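Local coordinates for protein purine nucleoside phosphorylase (Anopheles gambiae, PDB 2P4S) that cleaves the N-glycosidic bond of inosine, guanosine and their 2'-deoxy forms with phosphate, releasing the free purine base and a pentose 1-phosphate in purine salvage, at residues P139-S144 and C181-R186; T100-R105 and D131-E136; Q96-Y101 and V185-L190. All blocks are in the same frame, centred on the assembly; numbering follows the deposited sequence.

Contact 1 of 3, residues P139-S144 and C181-R186; sequences PHFPVS and CAMPVR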
loop_
_atom_site.group_PDB
_atom_site.type_symbol
_atom_site.label_atom_id
_atom_site.label_comp_id
_atom_site.label_asym_id
_atom_site.label_seq_id
_atom_site.Cartn_x
_atom_site.Cartn_y
_atom_site.Cartn_z
ATOM N N PRO A 139 27.796 -13.809 8.271
ATOM C CA PRO A 139 27.165 -13.192 9.434
ATOM C C PRO A 139 25.991 -12.295 9.062
ATOM O O PRO A 139 26.114 -11.459 8.164
ATOM C CB PRO A 139 28.298 -12.372 10.080
ATOM C CG PRO A 139 29.499 -12.572 9.235
ATOM C CD PRO A 139 29.256 -13.692 8.312
ATOM N N HIS A 140 24.863 -12.515 9.746
ATOM C CA HIS A 140 23.630 -11.690 9.632
ATOM C C HIS A 140 22.905 -11.807 8.306
ATOM O O HIS A 140 22.042 -10.995 8.011
ATOM C CB HIS A 140 23.927 -10.195 9.882
ATOM C CG HIS A 140 24.629 -9.941 11.169
ATOM N ND1 HIS A 140 24.031 -10.172 12.392
ATOM C CD2 HIS A 140 25.888 -9.513 11.433
ATOM C CE1 HIS A 140 24.888 -9.880 13.356
ATOM N NE2 HIS A 140 26.017 -9.470 12.801
ATOM N N PHE A 141 23.262 -12.790 7.498
ATOM C CA PHE A 141 22.666 -12.896 6.184
ATOM C C PHE A 141 21.334 -13.685 6.192
ATOM O O PHE A 141 21.233 -14.751 6.827
ATOM C CB PHE A 141 23.644 -13.537 5.220
ATOM C CG PHE A 141 23.943 -12.675 4.024
ATOM C CD1 PHE A 141 24.555 -11.451 4.187
ATOM C CD2 PHE A 141 23.633 -13.095 2.749
ATOM C CE1 PHE A 141 24.863 -10.642 3.082
ATOM C CE2 PHE A 141 23.923 -12.267 1.617
ATOM C CZ PHE A 141 24.548 -11.053 1.808
ATOM N N PRO A 142 20.322 -13.167 5.462
ATOM C CA PRO A 142 19.119 -13.949 5.218
ATOM C C PRO A 142 19.465 -15.131 4.330
ATOM O O PRO A 142 20.543 -15.186 3.726
ATOM C CB PRO A 142 18.199 -12.976 4.451
ATOM C CG PRO A 142 18.774 -11.622 4.619
ATOM C CD PRO A 142 20.260 -11.827 4.839
ATOM N N VAL A 143 18.569 -16.088 4.268
ATOM C CA VAL A 143 18.734 -17.210 3.368
ATOM C C VAL A 143 17.630 -17.190 2.307
ATOM O O VAL A 143 16.513 -16.719 2.557
ATOM C CB VAL A 143 18.767 -18.553 4.138
ATOM C CG1 VAL A 143 19.991 -18.582 5.173
ATOM C CG2 VAL A 143 17.442 -18.829 4.832
ATOM N N SER A 144 17.944 -17.718 1.129
ATOM C CA SER A 144 16.960 -17.858 0.023
ATOM C C SER A 144 16.092 -19.093 0.220
ATOM O O SER A 144 16.612 -20.182 0.296
ATOM C CB SER A 144 17.703 -17.944 -1.312
ATOM O OG SER A 144 18.346 -16.718 -1.570
ATOM N N CYS A 181 15.749 -7.309 2.506
ATOM C CA CYS A 181 15.946 -7.794 1.098
ATOM C C CYS A 181 17.042 -6.999 0.390
ATOM O O CYS A 181 17.783 -7.533 -0.415
ATOM C CB CYS A 181 14.656 -7.667 0.258
ATOM S SG CYS A 181 13.254 -8.689 0.872
ATOM N N ALA A 182 17.136 -5.719 0.726
ATOM C CA ALA A 182 18.006 -4.754 0.023
ATOM C C ALA A 182 19.375 -4.677 0.683
ATOM O O ALA A 182 20.323 -4.245 0.053
ATOM C CB ALA A 182 17.336 -3.381 0.015
ATOM N N MET A 183 19.489 -5.162 1.931
ATOM C CA MET A 183 20.759 -5.152 2.691
ATOM C C MET A 183 22.066 -5.561 1.909
ATOM O O MET A 183 23.126 -4.960 2.095
ATOM C CB MET A 183 20.594 -5.930 4.016
ATOM C CG MET A 183 21.927 -6.246 4.742
ATOM S SD MET A 183 22.696 -7.806 4.276
ATOM C CE MET A 183 21.353 -8.955 4.435
ATOM N N PRO A 184 22.017 -6.619 1.083
ATOM C CA PRO A 184 23.214 -6.970 0.308
ATOM C C PRO A 184 23.721 -5.903 -0.655
ATOM O O PRO A 184 24.939 -5.881 -0.987
ATOM C CB PRO A 184 22.756 -8.190 -0.472
ATOM C CG PRO A 184 21.646 -8.788 0.432
ATOM C CD PRO A 184 20.927 -7.607 0.901
ATOM N N VAL A 185 22.832 -4.998 -1.075
ATOM C CA VAL A 185 23.250 -3.794 -1.824
ATOM C C VAL A 185 24.123 -2.827 -1.007
ATOM O O VAL A 185 25.033 -2.218 -1.562
ATOM C CB VAL A 185 22.030 -3.036 -2.465
ATOM C CG1 VAL A 185 22.466 -1.824 -3.278
ATOM C CG2 VAL A 185 21.164 -4.005 -3.334
ATOM N N ARG A 186 23.825 -2.634 0.283
ATOM C CA ARG A 186 24.676 -1.765 1.154
ATOM C C ARG A 186 26.050 -2.404 1.364
ATOM O O ARG A 186 27.056 -1.716 1.322
ATOM C CB ARG A 186 24.072 -1.532 2.506
ATOM C CG ARG A 186 22.632 -1.064 2.548
ATOM C CD ARG A 186 22.610 0.370 2.453
ATOM N NE ARG A 186 21.612 1.012 3.299
ATOM C CZ ARG A 186 21.046 2.182 2.981
ATOM N NH1 ARG A 186 21.374 2.828 1.820
ATOM N NH2 ARG A 186 20.154 2.710 3.804
#
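Phe141 and Met183 meet through sulfur and ring. SD of Met183 stands 4.5 Å from the centroid of the Phe141 ring and 44° off its normal, an oblique Met-aromatic contact in which the nearest ring atom, Phe141 CE1, is 3.8 Å from Met183 SD. The methyl CE of Met183 lies over one face of the same ring. Two bends put the thioether there: with CG anti to the backbone N (chi1 167°), the chain turns at chi2 and again at chi3, folding the methyl back toward the loop.

The remaining touches are apolar. Pro184 offers its ring carbons to the far end of Phe141, where Phe141 CZ comes within 3.9 Å of Pro184 CG in an oblique approach. The Pro142 ring lies beside the Met183 methyl, Pro142 CG being 3.7 Å from Met183 CE. The contact borders the active site: between nearest side-chain atoms, Pro184 is about 4 Å from Phe170, a phosphate-binding residue.

Helix 178-191 is kinked at this point. The proline nitrogen of Pro184 has no hydrogen to give to the preceding turn, and Val185 N bonds instead to Ala182 O, at 2.9 Å.

The loop between strands 130-134 and 152-158 has further partners. His140 NE2 bonds to Glu97 and His140 O to Tyr90, while the Phe141 ring meets that of Tyr135. Helix 92-105 touches both the loop, at Pro139 and His140, and helix 178-191, where Leu95 meets Met183; helix 307-315 packs on helix 178-191 through Cys181, Ala182, Val185 and Arg186.

Contact 2 of 3, residues T100-R105 and D131-E136; sequences TYLLER and DSFDYE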
loop_
_atom_site.group_PDB
_atom_site.type_symbol
_atom_site.label_atom_id
_atom_site.label_comp_id
_atom_site.label_asym_id
_atom_site.label_seq_id
_atom_site.Cartn_x
_atom_site.Cartn_y
_atom_site.Cartn_z
ATOM N N THR A 100 33.550 -6.448 5.845
ATOM C CA THR A 100 34.902 -6.807 6.339
ATOM C C THR A 100 35.076 -8.321 6.359
ATOM O O THR A 100 36.101 -8.816 5.870
ATOM C CB THR A 100 35.215 -6.167 7.707
ATOM O OG1 THR A 100 35.361 -4.750 7.533
ATOM C CG2 THR A 100 36.548 -6.689 8.254
ATOM N N TYR A 101 34.045 -9.032 6.845
ATOM C CA TYR A 101 34.014 -10.494 6.833
ATOM C C TYR A 101 34.353 -11.073 5.463
ATOM O O TYR A 101 35.145 -12.009 5.328
ATOM C CB TYR A 101 32.638 -11.017 7.286
ATOM C CG TYR A 101 32.542 -12.515 7.253
ATOM C CD1 TYR A 101 32.941 -13.288 8.364
ATOM C CD2 TYR A 101 32.079 -13.175 6.113
ATOM C CE1 TYR A 101 32.885 -14.675 8.332
ATOM C CE2 TYR A 101 32.018 -14.560 6.059
ATOM C CZ TYR A 101 32.423 -15.316 7.194
ATOM O OH TYR A 101 32.386 -16.705 7.131
ATOM N N LEU A 102 33.706 -10.548 4.440
ATOM C CA LEU A 102 33.932 -11.043 3.076
ATOM C C LEU A 102 35.280 -10.540 2.510
ATOM O O LEU A 102 35.987 -11.274 1.849
ATOM C CB LEU A 102 32.752 -10.599 2.179
ATOM C CG LEU A 102 31.359 -11.163 2.569
ATOM C CD1 LEU A 102 30.194 -10.350 1.962
ATOM C CD2 LEU A 102 31.291 -12.606 2.139
ATOM N N LEU A 103 35.605 -9.280 2.751
ATOM C CA LEU A 103 36.847 -8.688 2.237
ATOM C C LEU A 103 38.093 -9.404 2.776
ATOM O O LEU A 103 39.086 -9.475 2.072
ATOM C CB LEU A 103 36.924 -7.202 2.583
ATOM C CG LEU A 103 35.989 -6.243 1.836
ATOM C CD1 LEU A 103 36.033 -4.846 2.490
ATOM C CD2 LEU A 103 36.325 -6.188 0.375
ATOM N N GLU A 104 37.999 -9.924 4.016
ATOM C CA GLU A 104 39.008 -10.786 4.665
ATOM C C GLU A 104 39.141 -12.151 4.030
ATOM O O GLU A 104 40.212 -12.775 4.080
ATOM C CB GLU A 104 38.707 -10.912 6.167
ATOM C CG GLU A 104 39.100 -9.605 6.902
ATOM C CD GLU A 104 38.742 -9.571 8.396
ATOM O OE1 GLU A 104 38.000 -10.478 8.889
ATOM O OE2 GLU A 104 39.179 -8.590 9.072
ATOM N N ARG A 105 38.084 -12.602 3.362
ATOM C CA ARG A 105 38.056 -13.964 2.816
ATOM C C ARG A 105 38.122 -14.086 1.297
ATOM O O ARG A 105 38.053 -15.182 0.760
ATOM C CB ARG A 105 36.862 -14.733 3.401
ATOM C CG ARG A 105 37.071 -14.953 4.867
ATOM C CD ARG A 105 35.822 -15.341 5.623
ATOM N NE ARG A 105 36.163 -15.546 7.028
ATOM C CZ ARG A 105 36.327 -14.580 7.924
ATOM N NH1 ARG A 105 36.164 -13.304 7.603
ATOM N NH2 ARG A 105 36.648 -14.903 9.174
ATOM N N ASP A 131 35.575 -17.162 -5.394
ATOM C CA ASP A 131 35.361 -17.344 -3.961
ATOM C C ASP A 131 33.844 -17.334 -3.724
ATOM O O ASP A 131 33.153 -16.377 -4.024
ATOM C CB ASP A 131 36.090 -16.271 -3.134
ATOM C CG ASP A 131 37.607 -16.253 -3.408
ATOM O OD1 ASP A 131 38.267 -17.304 -3.230
ATOM O OD2 ASP A 131 38.156 -15.196 -3.790
ATOM N N SER A 132 33.332 -18.445 -3.222
ATOM C CA SER A 132 31.905 -18.637 -3.061
ATOM C C SER A 132 31.532 -18.723 -1.569
ATOM O O SER A 132 32.248 -19.352 -0.773
ATOM C CB SER A 132 31.506 -19.893 -3.793
ATOM O OG SER A 132 30.106 -20.064 -3.688
ATOM N N PHE A 133 30.444 -18.062 -1.190
ATOM C CA PHE A 133 29.973 -18.074 0.199
ATOM C C PHE A 133 28.504 -18.437 0.298
ATOM O O PHE A 133 27.663 -17.629 -0.093
ATOM C CB PHE A 133 30.143 -16.715 0.883
ATOM C CG PHE A 133 31.534 -16.195 0.893
ATOM C CD1 PHE A 133 32.344 -16.368 2.025
ATOM C CD2 PHE A 133 32.043 -15.503 -0.215
ATOM C CE1 PHE A 133 33.643 -15.863 2.044
ATOM C CE2 PHE A 133 33.344 -15.005 -0.220
ATOM C CZ PHE A 133 34.155 -15.188 0.910
ATOM N N ASP A 134 28.186 -19.615 0.842
ATOM C CA ASP A 134 26.794 -19.929 1.147
ATOM C C ASP A 134 26.240 -18.848 2.046
ATOM O O ASP A 134 26.943 -18.396 2.952
ATOM C CB ASP A 134 26.665 -21.307 1.798
ATOM C CG ASP A 134 26.829 -22.430 0.794
ATOM O OD1 ASP A 134 27.145 -22.115 -0.380
ATOM O OD2 ASP A 134 26.656 -23.622 1.163
ATOM N N TYR A 135 25.003 -18.397 1.778
ATOM C CA TYR A 135 24.351 -17.359 2.614
ATOM C C TYR A 135 24.277 -17.742 4.075
ATOM O O TYR A 135 24.373 -16.877 4.929
ATOM C CB TYR A 135 22.941 -16.980 2.132
ATOM C CG TYR A 135 22.877 -16.266 0.769
ATOM C CD1 TYR A 135 24.029 -15.651 0.201
ATOM C CD2 TYR A 135 21.666 -16.199 0.057
ATOM C CE1 TYR A 135 23.966 -14.993 -1.047
ATOM C CE2 TYR A 135 21.582 -15.553 -1.186
ATOM C CZ TYR A 135 22.728 -14.970 -1.729
ATOM O OH TYR A 135 22.632 -14.374 -2.927
ATOM N N GLU A 136 24.099 -19.035 4.345
ATOM C CA GLU A 136 24.063 -19.603 5.714
ATOM C C GLU A 136 25.285 -19.240 6.584
ATOM O O GLU A 136 25.154 -19.080 7.790
ATOM C CB GLU A 136 23.971 -21.145 5.656
ATOM C CG GLU A 136 22.601 -21.705 5.271
ATOM C CD GLU A 136 22.185 -21.511 3.748
ATOM O OE1 GLU A 136 23.041 -21.251 2.840
ATOM O OE2 GLU A 136 20.962 -21.638 3.472
#
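Leu102 and Phe133 join helix 100-105 to strand 131-134; the axes of the two segments approach to 10.4 Å and run at 143° to each other, nearer antiparallel than parallel. This is helix-on-sheet packing of an alpha/beta fold: the strand belongs to the mixed central sheet, bonded to strand 152-158, and the helix lies against it.

Phe133 is the hub. CD2 of Leu102 sits over the centre of one ring face, a CH-pi contact with Leu102 CD2 3.7 Å from the Phe133 ring centroid and only 6° off the normal. From the ring's edge, near its plane, comes the beta carbon of Arg105, with Arg105 CB 3.7 Å from Phe133 CE1. One aromatic ring is therefore touched on face and rim by two residues three apart in sequence. Leu102 reaches on to Leu153 and Phe155 of the next strand, and to Val187 and Ile191 of helix 178-191.

Farther out, the Arg105 chain is extended from CG to NE, and the guanidinium at its end lies against the Tyr101 ring, with Tyr101 CE1 3.4 Å from the guanidinium plane, over its centre. The rotation of the guanidinium is restrained by a bond in its own plane: Arg105 NH1 donates to a lone pair of Tyr101 O at 2.8 Å.

Contact 3 of 3, residues Q96-Y101 and V185-L190; sequences QEIATY and VRVMHL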
loop_
_atom_site.group_PDB
_atom_site.type_symbol
_atom_site.label_atom_id
_atom_site.label_comp_id
_atom_site.label_asym_id
_atom_site.label_seq_id
_atom_site.Cartn_x
_atom_site.Cartn_y
_atom_site.Cartn_z
ATOM N N GLN A 96 29.199 -2.907 7.797
ATOM C CA GLN A 96 30.655 -2.948 7.699
ATOM C C GLN A 96 31.266 -4.272 8.271
ATOM O O GLN A 96 32.186 -4.809 7.657
ATOM C CB GLN A 96 31.299 -1.654 8.238
ATOM C CG GLN A 96 32.822 -1.529 7.945
ATOM C CD GLN A 96 33.161 -1.143 6.502
ATOM O OE1 GLN A 96 33.746 -1.931 5.746
ATOM N NE2 GLN A 96 32.818 0.084 6.127
ATOM N N GLU A 97 30.727 -4.823 9.371
ATOM C CA GLU A 97 31.090 -6.186 9.829
ATOM C C GLU A 97 30.992 -7.210 8.667
ATOM O O GLU A 97 31.952 -7.984 8.391
ATOM C CB GLU A 97 30.163 -6.709 10.963
ATOM C CG GLU A 97 30.201 -6.073 12.381
ATOM C CD GLU A 97 29.089 -6.688 13.330
ATOM O OE1 GLU A 97 28.856 -7.948 13.270
ATOM O OE2 GLU A 97 28.450 -5.930 14.135
ATOM N N ILE A 98 29.817 -7.245 8.026
ATOM C CA ILE A 98 29.561 -8.170 6.925
ATOM C C ILE A 98 30.541 -7.903 5.769
ATOM O O ILE A 98 31.128 -8.842 5.203
ATOM C CB ILE A 98 28.054 -8.106 6.423
ATOM C CG1 ILE A 98 27.073 -8.180 7.608
ATOM C CG2 ILE A 98 27.790 -9.141 5.314
ATOM C CD1 ILE A 98 25.579 -7.992 7.221
ATOM N N ALA A 99 30.732 -6.630 5.426
ATOM C CA ALA A 99 31.644 -6.295 4.312
ATOM C C ALA A 99 33.074 -6.809 4.638
ATOM O O ALA A 99 33.704 -7.513 3.834
ATOM C CB ALA A 99 31.652 -4.768 4.033
ATOM N N THR A 100 33.550 -6.448 5.845
ATOM C CA THR A 100 34.902 -6.807 6.339
ATOM C C THR A 100 35.076 -8.321 6.359
ATOM O O THR A 100 36.101 -8.816 5.870
ATOM C CB THR A 100 35.215 -6.167 7.707
ATOM O OG1 THR A 100 35.361 -4.750 7.533
ATOM C CG2 THR A 100 36.548 -6.689 8.254
ATOM N N TYR A 101 34.045 -9.032 6.845
ATOM C CA TYR A 101 34.014 -10.494 6.833
ATOM C C TYR A 101 34.353 -11.073 5.463
ATOM O O TYR A 101 35.145 -12.009 5.328
ATOM C CB TYR A 101 32.638 -11.017 7.286
ATOM C CG TYR A 101 32.542 -12.515 7.253
ATOM C CD1 TYR A 101 32.941 -13.288 8.364
ATOM C CD2 TYR A 101 32.079 -13.175 6.113
ATOM C CE1 TYR A 101 32.885 -14.675 8.332
ATOM C CE2 TYR A 101 32.018 -14.560 6.059
ATOM C CZ TYR A 101 32.423 -15.316 7.194
ATOM O OH TYR A 101 32.386 -16.705 7.131
ATOM N N VAL A 185 22.832 -4.998 -1.075
ATOM C CA VAL A 185 23.250 -3.794 -1.824
ATOM C C VAL A 185 24.123 -2.827 -1.007
ATOM O O VAL A 185 25.033 -2.218 -1.562
ATOM C CB VAL A 185 22.030 -3.036 -2.465
ATOM C CG1 VAL A 185 22.466 -1.824 -3.278
ATOM C CG2 VAL A 185 21.164 -4.005 -3.334
ATOM N N ARG A 186 23.825 -2.634 0.283
ATOM C CA ARG A 186 24.676 -1.765 1.154
ATOM C C ARG A 186 26.050 -2.404 1.364
ATOM O O ARG A 186 27.056 -1.716 1.322
ATOM C CB ARG A 186 24.072 -1.532 2.506
ATOM C CG ARG A 186 22.632 -1.064 2.548
ATOM C CD ARG A 186 22.610 0.370 2.453
ATOM N NE ARG A 186 21.612 1.012 3.299
ATOM C CZ ARG A 186 21.046 2.182 2.981
ATOM N NH1 ARG A 186 21.374 2.828 1.820
ATOM N NH2 ARG A 186 20.154 2.710 3.804
ATOM N N VAL A 187 26.076 -3.723 1.532
ATOM C CA VAL A 187 27.308 -4.494 1.591
ATOM C C VAL A 187 28.151 -4.379 0.289
ATOM O O VAL A 187 29.346 -4.105 0.366
ATOM C CB VAL A 187 27.029 -5.999 1.951
ATOM C CG1 VAL A 187 28.308 -6.766 1.943
ATOM C CG2 VAL A 187 26.359 -6.102 3.320
ATOM N N MET A 188 27.548 -4.606 -0.880
ATOM C CA MET A 188 28.219 -4.365 -2.163
ATOM C C MET A 188 28.901 -2.976 -2.222
ATOM O O MET A 188 30.061 -2.865 -2.590
ATOM C CB MET A 188 27.248 -4.531 -3.339
ATOM C CG MET A 188 26.764 -5.951 -3.638
ATOM S SD MET A 188 25.361 -5.926 -4.823
ATOM C CE MET A 188 25.246 -7.672 -5.171
ATOM N N HIS A 189 28.196 -1.931 -1.826
ATOM C CA HIS A 189 28.742 -0.586 -1.784
ATOM C C HIS A 189 29.963 -0.509 -0.835
ATOM O O HIS A 189 31.041 -0.009 -1.209
ATOM C CB HIS A 189 27.626 0.362 -1.331
ATOM C CG HIS A 189 28.091 1.724 -0.917
ATOM N ND1 HIS A 189 28.630 2.637 -1.804
ATOM C CD2 HIS A 189 28.021 2.358 0.282
ATOM C CE1 HIS A 189 28.915 3.753 -1.154
ATOM N NE2 HIS A 189 28.545 3.612 0.111
ATOM N N LEU A 190 29.789 -0.991 0.396
ATOM C CA LEU A 190 30.855 -0.947 1.389
ATOM C C LEU A 190 32.111 -1.689 0.910
ATOM O O LEU A 190 33.216 -1.269 1.179
ATOM C CB LEU A 190 30.364 -1.507 2.717
ATOM C CG LEU A 190 29.367 -0.649 3.482
ATOM C CD1 LEU A 190 28.996 -1.370 4.788
ATOM C CD2 LEU A 190 29.911 0.781 3.732
#
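Leu190 and Gln96 are brought together by their torsions: Leu190 holds CG anti to its carbonyl carbon (chi1 -71°), whereas Gln96 has CG opposite the backbone N and then bends at chi2 (76°). The leucine thereby straddles the glutamine with its two methyls. Leu190 CD1 abuts the backbone, 3.4 Å from Gln96 N, and Leu190 CD2 lies 3.8 Å from the amide nitrogen Gln96 NE2; the two side chains meet at a slant.

Next to the leucine, Ala99 presses its methyl on the stem of that side chain, Ala99 CB to Leu190 CB being 3.7 Å. The small Ala99 is consistent with the close backbone approach here, Ala99 CA to Val187 CA 5.4 Å. This is helix-on-helix packing between helix 92-105 and helix 178-191: the axes of segments 96-101 and 185-190 come within 8.8 Å and cross at -58°.

Farther along, Val187 meets Ile98 at about a right angle. Its CG2 touches the branch methyl of the isoleucine, Val187 CG2 to Ile98 CG2 at 3.9 Å, while Val187 CG1 leans toward Ala99 CA at 4.1 Å. Leu95, one turn before Ala99, also touches Val187 and Leu190.

Overall arrangement
The three contacts form one continuous patch on the same side of the chain's centre, with centres 10 to 12 Å apart. Contacts 2 and 3 both draw on helix 92-105, and contacts 1 and 3 on helix 178-191. The pairs joined are helix 92-105 with strand 131-134, helix 92-105 with helix 178-191, and loop 139-144 with helix 178-191. Direct touches tie the loop to helix 92-105 as well: Pro139 CD to Tyr101 CD2, 3.6 Å, and Pro139 O to Ile98 CG1, 3.5 Å. Among the residues named here that touch across a contact, Pro184 of contact 1 lies closer to the Phe170 side chain than Val187 (about 9 Å, nearest atoms) or Leu102 (about 11 Å); Tyr135 of segment 131-136 also meets the Phe170 ring.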